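Side-chain contacts in uncharacterized protein (Bordetella bronchiseptica, PDB 4XG0), which is probably a kinase of the DUF1537 family, acting on acid sugars in catabolic pathways: residues E198-I203 / G228-R233; R222-I227 / A247-G252; D331-A336 / G359-S364. All coordinates share one frame; numbering follows the deposited sequence.

Contact 1 of 3, residues E198-I203 / G228-R233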
ATOM      1  N   GLU A 198       0.983  -3.106  16.967  1.00 38.42           N
ATOM      2  CA  GLU A 198       0.334  -2.893  18.248  1.00 46.37           C
ATOM      3  C   GLU A 198      -1.157  -2.676  18.004  1.00 45.75           C
ATOM      4  O   GLU A 198      -1.995  -3.270  18.679  1.00 42.08           O
ATOM      5  CB  GLU A 198       0.969  -1.700  18.974  1.00 47.48           C
ATOM      6  CG  GLU A 198       2.315  -2.031  19.637  1.00 49.21           C
ATOM      7  CD  GLU A 198       3.128  -0.796  20.020  1.00 52.36           C
ATOM      8  OE1 GLU A 198       2.994   0.253  19.363  1.00 54.90           O
ATOM      9  OE2 GLU A 198       3.915  -0.873  20.985  1.00 58.80           O
ATOM     10  N   LEU A 199      -1.477  -1.852  17.011  1.00 31.20           N
ATOM     11  CA  LEU A 199      -2.871  -1.585  16.660  1.00 35.19           C
ATOM     12  C   LEU A 199      -3.588  -2.862  16.214  1.00 34.42           C
ATOM     13  O   LEU A 199      -4.753  -3.075  16.535  1.00 36.58           O
ATOM     14  CB  LEU A 199      -2.954  -0.540  15.565  1.00 33.23           C
ATOM     15  CG  LEU A 199      -4.368  -0.223  15.064  1.00 31.73           C
ATOM     16  CD1 LEU A 199      -5.268   0.160  16.237  1.00 33.25           C
ATOM     17  CD2 LEU A 199      -4.335   0.885  14.051  1.00 27.51           C
ATOM     18  N   ALA A 200      -2.881  -3.714  15.482  1.00 36.55           N
ATOM     19  CA  ALA A 200      -3.463  -4.956  14.986  1.00 36.33           C
ATOM     20  C   ALA A 200      -3.888  -5.876  16.136  1.00 43.39           C
ATOM     21  O   ALA A 200      -4.962  -6.488  16.097  1.00 40.75           O
ATOM     22  CB  ALA A 200      -2.468  -5.671  14.048  1.00 39.56           C
ATOM     23  N   ARG A 201      -3.041  -5.976  17.160  1.00 41.97           N
ATOM     24  CA  ARG A 201      -3.375  -6.764  18.339  1.00 45.25           C
ATOM     25  C   ARG A 201      -4.704  -6.309  18.931  1.00 46.66           C
ATOM     26  O   ARG A 201      -5.564  -7.129  19.244  1.00 41.57           O
ATOM     27  CB  ARG A 201      -2.267  -6.653  19.389  1.00 45.64           C
ATOM     28  CG  ARG A 201      -1.229  -7.774  19.333  1.00 63.90           C
ATOM     29  CD  ARG A 201       0.065  -7.401  20.066  1.00 67.43           C
ATOM     30  NE  ARG A 201       1.243  -7.946  19.384  1.00 69.44           N
ATOM     31  CZ  ARG A 201       2.350  -7.258  19.089  1.00 71.02           C
ATOM     32  NH1 ARG A 201       3.355  -7.859  18.461  1.00 69.54           N
ATOM     33  NH2 ARG A 201       2.470  -5.975  19.418  1.00 69.25           N
ATOM     34  N   ARG A 202      -4.873  -4.999  19.091  1.00 39.38           N
ATOM     35  CA  ARG A 202      -6.082  -4.473  19.717  1.00 42.65           C
ATOM     36  C   ARG A 202      -7.344  -4.681  18.860  1.00 43.20           C
ATOM     37  O   ARG A 202      -8.446  -4.831  19.398  1.00 36.09           O
ATOM     38  CB  ARG A 202      -5.902  -2.993  20.072  1.00 43.15           C
ATOM     39  CG  ARG A 202      -4.744  -2.740  21.029  1.00 45.83           C
ATOM     40  CD  ARG A 202      -4.879  -1.409  21.739  1.00 46.74           C
ATOM     41  NE  ARG A 202      -4.697  -0.254  20.859  1.00 41.32           N
ATOM     42  CZ  ARG A 202      -5.549   0.760  20.746  1.00 43.53           C
ATOM     43  NH1 ARG A 202      -5.273   1.762  19.933  1.00 43.94           N
ATOM     44  NH2 ARG A 202      -6.682   0.788  21.435  1.00 52.26           N
ATOM     45  N   ILE A 203      -7.201  -4.675  17.532  1.00 34.83           N
ATOM     46  CA  ILE A 203      -8.360  -4.910  16.682  1.00 38.40           C
ATOM     47  C   ILE A 203      -8.804  -6.375  16.814  1.00 36.25           C
ATOM     48  O   ILE A 203      -9.998  -6.687  16.825  1.00 35.62           O
ATOM     49  CB  ILE A 203      -8.054  -4.579  15.218  1.00 28.03           C
ATOM     50  CG1 ILE A 203      -7.945  -3.068  15.027  1.00 26.52           C
ATOM     51  CG2 ILE A 203      -9.122  -5.156  14.300  1.00 26.12           C
ATOM     52  CD1 ILE A 203      -7.301  -2.666  13.672  1.00 27.03           C
ATOM     53  N   GLY A 228      -3.439  -5.153   7.203  1.00 21.11           N
ATOM     54  CA  GLY A 228      -2.549  -6.039   6.477  1.00 25.72           C
ATOM     55  C   GLY A 228      -1.975  -7.126   7.367  1.00 27.82           C
ATOM     56  O   GLY A 228      -1.971  -8.297   6.998  1.00 28.06           O
ATOM     57  N   VAL A 229      -1.476  -6.728   8.536  1.00 24.90           N
ATOM     58  CA  VAL A 229      -0.926  -7.656   9.510  1.00 27.59           C
ATOM     59  C   VAL A 229      -1.936  -8.739   9.867  1.00 28.81           C
ATOM     60  O   VAL A 229      -1.554  -9.895  10.054  1.00 33.56           O
ATOM     61  CB  VAL A 229      -0.480  -6.915  10.782  1.00 31.12           C
ATOM     62  CG1 VAL A 229      -0.171  -7.893  11.906  1.00 43.98           C
ATOM     63  CG2 VAL A 229       0.731  -6.031  10.478  1.00 39.11           C
ATOM     64  N   LEU A 230      -3.213  -8.364  10.000  1.00 31.86           N
ATOM     65  CA  LEU A 230      -4.247  -9.332  10.365  1.00 33.78           C
ATOM     66  C   LEU A 230      -4.603 -10.296   9.241  1.00 31.85           C
ATOM     67  O   LEU A 230      -5.219 -11.331   9.484  1.00 40.12           O
ATOM     68  CB  LEU A 230      -5.519  -8.649  10.864  1.00 30.08           C
ATOM     69  CG  LEU A 230      -5.460  -7.924  12.220  1.00 33.04           C
ATOM     70  CD1 LEU A 230      -6.696  -7.059  12.395  1.00 32.73           C
ATOM     71  CD2 LEU A 230      -5.313  -8.889  13.384  1.00 39.79           C
ATOM     72  N   GLY A 231      -4.209  -9.987   8.010  1.00 28.63           N
ATOM     73  CA  GLY A 231      -4.349 -10.948   6.922  1.00 35.06           C
ATOM     74  C   GLY A 231      -5.774 -11.226   6.466  1.00 30.49           C
ATOM     75  O   GLY A 231      -6.632 -10.363   6.491  1.00 30.70           O
ATOM     76  N   GLN A 232      -6.023 -12.466   6.066  1.00 35.84           N
ATOM     77  CA  GLN A 232      -7.256 -12.826   5.376  1.00 32.86           C
ATOM     78  C   GLN A 232      -8.524 -12.555   6.190  1.00 31.39           C
ATOM     79  O   GLN A 232      -9.547 -12.151   5.637  1.00 41.22           O
ATOM     80  CB  GLN A 232      -7.218 -14.310   4.965  1.00 40.88           C
ATOM     81  CG  GLN A 232      -8.533 -14.774   4.379  1.00 43.85           C
ATOM     82  CD  GLN A 232      -8.448 -16.115   3.690  1.00 57.21           C
ATOM     83  OE1 GLN A 232      -7.375 -16.715   3.585  1.00 61.57           O
ATOM     84  NE2 GLN A 232      -9.584 -16.585   3.192  1.00 58.05           N
ATOM     85  N   ARG A 233      -8.450 -12.752   7.501  1.00 33.29           N
ATOM     86  CA  ARG A 233      -9.628 -12.626   8.360  1.00 34.89           C
ATOM     87  C   ARG A 233     -10.133 -11.188   8.478  1.00 31.81           C
ATOM     88  O   ARG A 233     -11.292 -10.968   8.839  1.00 38.05           O
ATOM     89  CB  ARG A 233      -9.334 -13.196   9.757  1.00 42.02           C
ATOM     90  CG  ARG A 233      -8.418 -12.332  10.612  1.00 42.19           C
ATOM     91  CD  ARG A 233      -8.069 -12.967  11.972  1.00 42.79           C
ATOM     92  NE  ARG A 233      -9.237 -13.235  12.809  1.00 56.71           N
ATOM     93  CZ  ARG A 233      -9.275 -13.097  14.137  1.00 53.18           C
ATOM     94  NH1 ARG A 233      -8.210 -12.684  14.810  1.00 56.56           N
ATOM     95  NH2 ARG A 233     -10.388 -13.371  14.802  1.00 52.31           N
TER
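The flat group in this contact is the peptide carbonyl of Ala200, and the methyl of Leu230 that meets it comes from above the plane: CD2 stands 3.6 Å from Ala200 O, tilted well away from the plane of the peptide. No ring or charged plane takes part, so neither faces nor edges of side chains are paired, and everything else is aliphatic. Leu230 is the central side chain. With CG beside the backbone N (chi1 -69°) the branch point is carried onto helix 196-205, where the fork at CG gives its two methyls different partners. CD1 reaches one turn further along to Ile203, where CG2 lies 3.6 Å from Leu230 CD1 and the two branched chains cross obliquely. The shoulder of Leu230 rests on the methyl of Ala200, with CG 4.2 Å from Ala200 CB. That same methyl is met from the preceding residue by Val229, whose CG1 lies 3.8 Å from Ala200 CB, near the solvent side. Ala200 thus touches two consecutive residues of helix 217-230, and its small side chain allows the CA atoms of Ala200 and Leu230 to come within 6.4 Å. No hydrogen bond crosses between the segments. Just beyond Leu230 the helical backbone is broken at Gly231, which takes a positive phi (70°), a conformation that suits glycine. The chain then runs to Arg233, whose backbone bonds with Ile135 join it to the central sheet. Inward, Ile203 also packs on Ile135, Val137 and Leu188, so the layer behind this contact is the parallel sheet itself. Two neighbouring connection helices packed against one face of a parallel sheet are characteristic of the Rossmann-like alpha/beta architecture, here in the sugar-binding N-terminal domain.

Contact 2 of 3, residues R222-I227 / A247-G252. With SO4 (sulfate ion), chain D.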
ATOM      1  N   ARG A 222      -2.041   3.826   8.883  1.00 22.01           N
ATOM      2  CA  ARG A 222      -1.719   2.992  10.038  1.00 23.38           C
ATOM      3  C   ARG A 222      -2.745   1.888  10.161  1.00 19.50           C
ATOM      4  O   ARG A 222      -2.407   0.749  10.466  1.00 24.31           O
ATOM      5  CB  ARG A 222      -1.694   3.814  11.343  1.00 23.95           C
ATOM      6  CG  ARG A 222      -1.336   3.029  12.580  1.00 30.44           C
ATOM      7  CD  ARG A 222      -1.201   3.923  13.826  1.00 33.63           C
ATOM      8  NE  ARG A 222      -0.498   5.173  13.514  1.00 46.51           N
ATOM      9  CZ  ARG A 222      -1.028   6.400  13.573  1.00 40.95           C
ATOM     10  NH1 ARG A 222      -2.282   6.610  13.986  1.00 39.32           N
ATOM     11  NH2 ARG A 222      -0.274   7.441  13.242  1.00 55.20           N
ATOM     12  N   LEU A 223      -4.020   2.234   9.986  1.00 20.23           N
ATOM     13  CA  LEU A 223      -5.091   1.250  10.099  1.00 17.52           C
ATOM     14  C   LEU A 223      -4.970   0.224   8.980  1.00 21.26           C
ATOM     15  O   LEU A 223      -5.115  -0.966   9.220  1.00 22.99           O
ATOM     16  CB  LEU A 223      -6.490   1.919  10.066  1.00 20.73           C
ATOM     17  CG  LEU A 223      -7.706   0.992   9.978  1.00 18.36           C
ATOM     18  CD1 LEU A 223      -7.735   0.022  11.114  1.00 20.07           C
ATOM     19  CD2 LEU A 223      -9.002   1.762   9.969  1.00 18.23           C
ATOM     20  N   ALA A 224      -4.693   0.686   7.758  1.00 18.28           N
ATOM     21  CA  ALA A 224      -4.525  -0.219   6.626  1.00 20.33           C
ATOM     22  C   ALA A 224      -3.369  -1.202   6.883  1.00 19.46           C
ATOM     23  O   ALA A 224      -3.488  -2.391   6.620  1.00 21.33           O
ATOM     24  CB  ALA A 224      -4.266   0.568   5.356  1.00 18.53           C
ATOM     25  N   ARG A 225      -2.257  -0.710   7.423  1.00 21.56           N
ATOM     26  CA  ARG A 225      -1.140  -1.576   7.772  1.00 24.32           C
ATOM     27  C   ARG A 225      -1.517  -2.625   8.829  1.00 24.58           C
ATOM     28  O   ARG A 225      -1.141  -3.804   8.711  1.00 27.84           O
ATOM     29  CB  ARG A 225       0.055  -0.745   8.232  1.00 26.62           C
ATOM     30  CG  ARG A 225       0.630   0.075   7.092  1.00 28.47           C
ATOM     31  CD  ARG A 225       1.813   0.937   7.503  1.00 34.54           C
ATOM     32  NE  ARG A 225       2.482   1.443   6.304  1.00 44.37           N
ATOM     33  CZ  ARG A 225       3.398   2.413   6.274  1.00 46.97           C
ATOM     34  NH1 ARG A 225       3.776   3.041   7.385  1.00 51.83           N
ATOM     35  NH2 ARG A 225       3.934   2.768   5.108  1.00 46.91           N
ATOM     36  N   ALA A 226      -2.231  -2.200   9.868  1.00 22.33           N
ATOM     37  CA  ALA A 226      -2.728  -3.117  10.876  1.00 25.66           C
ATOM     38  C   ALA A 226      -3.614  -4.172  10.251  1.00 22.34           C
ATOM     39  O   ALA A 226      -3.516  -5.344  10.584  1.00 26.11           O
ATOM     40  CB  ALA A 226      -3.495  -2.371  11.971  1.00 25.78           C
ATOM     41  N   ILE A 227      -4.511  -3.738   9.387  1.00 26.25           N
ATOM     42  CA  ILE A 227      -5.359  -4.653   8.649  1.00 21.66           C
ATOM     43  C   ILE A 227      -4.495  -5.639   7.853  1.00 24.83           C
ATOM     44  O   ILE A 227      -4.761  -6.823   7.830  1.00 23.49           O
ATOM     45  CB  ILE A 227      -6.337  -3.892   7.730  1.00 21.64           C
ATOM     46  CG1 ILE A 227      -7.470  -3.298   8.595  1.00 24.71           C
ATOM     47  CG2 ILE A 227      -6.929  -4.809   6.669  1.00 23.95           C
ATOM     48  CD1 ILE A 227      -8.240  -2.259   7.915  1.00 27.44           C
ATOM     49  N   ALA A 247      -4.885  -1.009  -1.158  1.00 18.49           N
ATOM     50  CA  ALA A 247      -4.168  -1.422  -2.405  1.00 16.93           C
ATOM     51  C   ALA A 247      -2.662  -1.516  -2.183  1.00 19.12           C
ATOM     52  O   ALA A 247      -1.991  -2.480  -2.609  1.00 19.10           O
ATOM     53  CB  ALA A 247      -4.475  -0.466  -3.524  1.00 17.01           C
ATOM     54  N   ARG A 248      -2.082  -0.489  -1.548  1.00 15.74           N
ATOM     55  CA  ARG A 248      -0.679  -0.485  -1.255  1.00 14.59           C
ATOM     56  C   ARG A 248      -0.225  -1.516  -0.198  1.00 15.14           C
ATOM     57  O   ARG A 248       0.812  -2.176  -0.353  1.00 17.31           O
ATOM     58  CB  ARG A 248      -0.242   0.929  -0.845  1.00 18.51           C
ATOM     59  CG  ARG A 248      -0.338   1.966  -1.958  1.00 16.45           C
ATOM     60  CD  ARG A 248       0.333   3.261  -1.596  1.00 23.57           C
ATOM     61  NE  ARG A 248      -0.520   4.033  -0.705  1.00 25.52           N
ATOM     62  CZ  ARG A 248      -1.367   4.979  -1.112  1.00 27.55           C
ATOM     63  NH1 ARG A 248      -2.098   5.617  -0.213  1.00 24.01           N
ATOM     64  NH2 ARG A 248      -1.516   5.261  -2.403  1.00 29.61           N
ATOM     65  N   VAL A 249      -0.997  -1.683   0.872  1.00 15.17           N
ATOM     66  CA  VAL A 249      -0.556  -2.588   1.898  1.00 19.30           C
ATOM     67  C   VAL A 249      -0.605  -4.024   1.400  1.00 17.79           C
ATOM     68  O   VAL A 249       0.312  -4.792   1.624  1.00 19.34           O
ATOM     69  CB  VAL A 249      -1.409  -2.431   3.169  1.00 23.43           C
ATOM     70  CG1 VAL A 249      -1.139  -3.592   4.088  1.00 23.56           C
ATOM     71  CG2 VAL A 249      -1.039  -1.120   3.836  1.00 24.69           C
ATOM     72  N   TRP A 250      -1.662  -4.352   0.681  1.00 19.36           N
ATOM     73  CA  TRP A 250      -1.810  -5.690   0.149  1.00 24.97           C
ATOM     74  C   TRP A 250      -0.779  -5.970  -0.964  1.00 20.99           C
ATOM     75  O   TRP A 250      -0.313  -7.104  -1.122  1.00 20.02           O
ATOM     76  CB  TRP A 250      -3.238  -5.903  -0.329  1.00 19.55           C
ATOM     77  CG  TRP A 250      -4.214  -6.170   0.816  1.00 21.72           C
ATOM     78  CD1 TRP A 250      -3.909  -6.694   2.043  1.00 22.66           C
ATOM     79  CD2 TRP A 250      -5.630  -5.919   0.832  1.00 20.19           C
ATOM     80  NE1 TRP A 250      -5.060  -6.775   2.826  1.00 20.09           N
ATOM     81  CE2 TRP A 250      -6.115  -6.313   2.100  1.00 23.05           C
ATOM     82  CE3 TRP A 250      -6.535  -5.403  -0.104  1.00 18.48           C
ATOM     83  CZ2 TRP A 250      -7.455  -6.207   2.452  1.00 26.23           C
ATOM     84  CZ3 TRP A 250      -7.843  -5.304   0.232  1.00 17.51           C
ATOM     85  CH2 TRP A 250      -8.302  -5.702   1.517  1.00 21.37           C
ATOM     86  N   ALA A 251      -0.398  -4.943  -1.718  1.00 18.80           N
ATOM     87  CA  ALA A 251       0.706  -5.083  -2.664  1.00 20.56           C
ATOM     88  C   ALA A 251       2.049  -5.310  -1.928  1.00 20.34           C
ATOM     89  O   ALA A 251       2.872  -6.124  -2.327  1.00 22.66           O
ATOM     90  CB  ALA A 251       0.785  -3.820  -3.540  1.00 20.35           C
ATOM     91  N   GLY A 252       2.271  -4.585  -0.835  1.00 20.67           N
ATOM     92  CA  GLY A 252       3.498  -4.716  -0.086  1.00 22.78           C
ATOM     93  C   GLY A 252       3.695  -6.123   0.446  1.00 25.38           C
ATOM     94  O   GLY A 252       4.811  -6.579   0.643  1.00 28.94           O
TER
HETATM   95  S   SO4 D 503      -3.523   8.487  -2.472  1.00 50.29           S
HETATM   96  O1  SO4 D 503      -3.609   8.090  -1.042  1.00 35.83           O
HETATM   97  O2  SO4 D 503      -4.832   8.567  -3.150  1.00 47.41           O
HETATM   98  O3  SO4 D 503      -2.740   7.496  -3.223  1.00 48.25           O
HETATM   99  O4  SO4 D 503      -2.903   9.811  -2.592  1.00 56.67           O
HETATM  100  O   HOH W   1      -5.532  -8.133   5.430  1.00 22.08           O
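Helices 217-230 and 240-252 run in broadly the same direction, their short segments crossing at -38° with axes 9.0 Å apart, their backbones closest at Arg225 and Val249. They are consecutive helices on either side of strand 234-238 in the chain, an alpha-beta-alpha succession within the parallel alpha/beta fold. Val249 fills the gap between them. With CG1 anti to the backbone N (chi1 167°), that methyl meets Ala224 O from out of the peptide plane, at 3.7 Å, while CG2 sits 3.9 Å from Ala224 CB. The aliphatic part of Arg225 passes the same valine at about a right angle, CG being 3.8 Å from Val249 CG2. Deeper in, Ile227 CG2 approaches Trp250 CZ2 obliquely and more loosely, at 4.5 Å, and Ile227 also packs on Leu246 and on Val137 of the sheet. On another side of helix 240-252, Arg248 holds a sulfate, probably from the crystallisation liquor, through NH1 to O1 and NH2 to O3. No direct hydrogen bond crosses between the two segments; one water joins them, accepting from Trp250 NE1 in the indole plane at 3.0 Å and donating to Ile227 O at 2.8 Å.

Contact 3 of 3, residues D331-A336 / G359-S364; sequences DADSVA and GGDGAS
Two acidic side chains meet here almost without a gap: Asp333 OD1 lies 2.5 Å from Asp361 OD1 and, at 2.7 Å, from Asp361 OD2 as well. One oxygen of Asp333 thus faces both oxygens of its partner. The carboxylate planes are only 6° apart, and the two side chains run antiparallel alongside each other. Two charged carboxylates would repel at this range, so one of the groups probably carries a proton, although separations this short leave the detailed positions doubtful. In each aspartate CG is anti to the backbone N, with chi1 -167° at Asp333 and -153° at Asp361, and the two acids extend across the groove between their helices. The other side-chain contact is the methyl of Ala336, whose CB lies 3.6 Å from Asp361 OD1. The backbones come closest at Ala336 and Gly362, CA to CA 5.4 Å. The Gly359-Ser364 segment opens helix 360-369 directly after strand 354-358, with a cis peptide before Gly359. Its glycine spacing resembles the glycine-rich strand-turn-helix of Rossmann-type folds, consistent with the nucleotide-binding C-terminal domain in which it lies. In segment 331-336, Asp333 occupies the N-cap position of helix 334-349, but its carboxylate makes no capping bond. Its backbone is held instead by an Asx turn, in which Asp333 N donates to Asp331 OD2 at 2.9 Å, meeting that oxygen on its anti side. A type I turn spans Asp331 to Ser334, and Ser334 OG donates to Asp331 O at 2.6 Å while accepting from Leu327 N.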
ATOM      1  N   ASP A 331      40.354   5.575 -11.410  1.00 39.85           N
ATOM      2  CA  ASP A 331      39.356   6.492 -11.959  1.00 40.21           C
ATOM      3  C   ASP A 331      38.775   7.573 -11.058  1.00 44.22           C
ATOM      4  O   ASP A 331      38.520   7.338  -9.879  1.00 35.52           O
ATOM      5  CB  ASP A 331      38.119   5.636 -12.316  1.00 44.83           C
ATOM      6  CG  ASP A 331      37.601   5.897 -13.694  1.00 50.81           C
ATOM      7  OD1 ASP A 331      38.237   5.437 -14.667  1.00 53.82           O
ATOM      8  OD2 ASP A 331      36.538   6.545 -13.799  1.00 58.19           O
ATOM      9  N   ALA A 332      38.462   8.723 -11.657  1.00 50.46           N
ATOM     10  CA  ALA A 332      37.618   9.719 -11.004  1.00 47.15           C
ATOM     11  C   ALA A 332      36.207   9.184 -10.734  1.00 42.64           C
ATOM     12  O   ALA A 332      35.542   9.640  -9.816  1.00 45.13           O
ATOM     13  CB  ALA A 332      37.545  11.006 -11.843  1.00 47.76           C
ATOM     14  N   ASP A 333      35.749   8.204 -11.516  1.00 42.37           N
ATOM     15  CA  ASP A 333      34.401   7.650 -11.323  1.00 43.33           C
ATOM     16  C   ASP A 333      34.436   6.281 -10.626  1.00 37.59           C
ATOM     17  O   ASP A 333      33.443   5.554 -10.626  1.00 39.59           O
ATOM     18  CB  ASP A 333      33.666   7.505 -12.667  1.00 43.89           C
ATOM     19  CG  ASP A 333      32.166   7.242 -12.494  1.00 47.98           C
ATOM     20  OD1 ASP A 333      31.528   8.011 -11.740  1.00 50.70           O
ATOM     21  OD2 ASP A 333      31.620   6.276 -13.101  1.00 39.78           O
ATOM     22  N   SER A 334      35.570   5.958 -10.006  1.00 31.78           N
ATOM     23  CA  SER A 334      35.822   4.629  -9.465  1.00 33.80           C
ATOM     24  C   SER A 334      34.897   4.284  -8.308  1.00 35.69           C
ATOM     25  O   SER A 334      34.494   3.124  -8.166  1.00 30.38           O
ATOM     26  CB  SER A 334      37.295   4.481  -9.045  1.00 35.90           C
ATOM     27  OG  SER A 334      37.701   5.515  -8.170  1.00 36.41           O
ATOM     28  N   VAL A 335      34.526   5.277  -7.505  1.00 31.86           N
ATOM     29  CA  VAL A 335      33.675   5.013  -6.348  1.00 33.84           C
ATOM     30  C   VAL A 335      32.276   4.583  -6.777  1.00 26.61           C
ATOM     31  O   VAL A 335      31.760   3.578  -6.297  1.00 26.77           O
ATOM     32  CB  VAL A 335      33.583   6.239  -5.381  1.00 30.38           C
ATOM     33  CG1 VAL A 335      32.369   6.104  -4.453  1.00 27.82           C
ATOM     34  CG2 VAL A 335      34.859   6.369  -4.557  1.00 31.01           C
ATOM     35  N   ALA A 336      31.676   5.318  -7.705  1.00 28.52           N
ATOM     36  CA  ALA A 336      30.331   4.998  -8.179  1.00 29.22           C
ATOM     37  C   ALA A 336      30.364   3.683  -8.983  1.00 28.97           C
ATOM     38  O   ALA A 336      29.478   2.836  -8.861  1.00 26.70           O
ATOM     39  CB  ALA A 336      29.828   6.119  -9.025  1.00 29.66           C
ATOM     40  N   GLY A 359      22.940   9.728  -7.164  1.00 25.79           N
ATOM     41  CA  GLY A 359      22.287  10.360  -8.290  1.00 29.85           C
ATOM     42  C   GLY A 359      22.597   9.653  -9.605  1.00 26.05           C
ATOM     43  O   GLY A 359      22.686   8.413  -9.647  1.00 25.69           O
ATOM     44  N   GLY A 360      22.782  10.449 -10.661  1.00 29.78           N
ATOM     45  CA  GLY A 360      22.885   9.947 -12.024  1.00 31.77           C
ATOM     46  C   GLY A 360      24.097   9.059 -12.246  1.00 27.90           C
ATOM     47  O   GLY A 360      24.068   8.079 -12.989  1.00 28.88           O
ATOM     48  N   ASP A 361      25.191   9.443 -11.625  1.00 28.70           N
ATOM     49  CA  ASP A 361      26.395   8.639 -11.646  1.00 28.56           C
ATOM     50  C   ASP A 361      26.122   7.248 -11.095  1.00 30.82           C
ATOM     51  O   ASP A 361      26.481   6.214 -11.680  1.00 28.51           O
ATOM     52  CB  ASP A 361      27.414   9.336 -10.750  1.00 39.02           C
ATOM     53  CG  ASP A 361      28.812   9.040 -11.142  1.00 46.18           C
ATOM     54  OD1 ASP A 361      28.990   8.085 -11.911  1.00 53.15           O
ATOM     55  OD2 ASP A 361      29.731   9.764 -10.681  1.00 55.50           O
ATOM     56  N   GLY A 362      25.490   7.226  -9.933  1.00 28.96           N
ATOM     57  CA  GLY A 362      25.128   5.980  -9.303  1.00 28.26           C
ATOM     58  C   GLY A 362      24.149   5.161 -10.134  1.00 26.97           C
ATOM     59  O   GLY A 362      24.339   3.978 -10.268  1.00 26.31           O
ATOM     60  N   ALA A 363      23.111   5.784 -10.675  1.00 24.41           N
ATOM     61  CA  ALA A 363      22.132   5.068 -11.483  1.00 21.67           C
ATOM     62  C   ALA A 363      22.808   4.442 -12.712  1.00 24.82           C
ATOM     63  O   ALA A 363      22.535   3.308 -13.055  1.00 24.28           O
ATOM     64  CB  ALA A 363      21.009   5.974 -11.909  1.00 23.38           C
ATOM     65  N   SER A 364      23.684   5.186 -13.362  1.00 26.26           N
ATOM     66  CA  SER A 364      24.363   4.681 -14.559  1.00 23.42           C
ATOM     67  C   SER A 364      25.234   3.480 -14.223  1.00 23.48           C
ATOM     68  O   SER A 364      25.249   2.493 -14.951  1.00 26.51           O
ATOM     69  CB  SER A 364      25.199   5.788 -15.179  1.00 33.47           C
ATOM     70  OG  SER A 364      24.352   6.794 -15.700  1.00 36.60           O
TER

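Contacts 1 and 2 share helix 217-230 and touch directly, their centres 10 Å apart. Contact 1 joins that helix to 196-205 and is partly buried, whereas contact 2 joins it to 240-252 nearer the centre of the chain and is buried. Together they line up three helices in the sugar-binding domain, by apolar packing in both cases, with an indole ring and a bridging water added in contact 2. Contact 3 belongs to the nucleotide-binding domain, about 36 Å from contact 2 and 43 Å from contact 1 between centres. It joins the first turns of two helices, whereas contacts 1 and 2 use helix bodies and C-terminal turns, and there acidic groups at the surface replace the hydrocarbon of the other two.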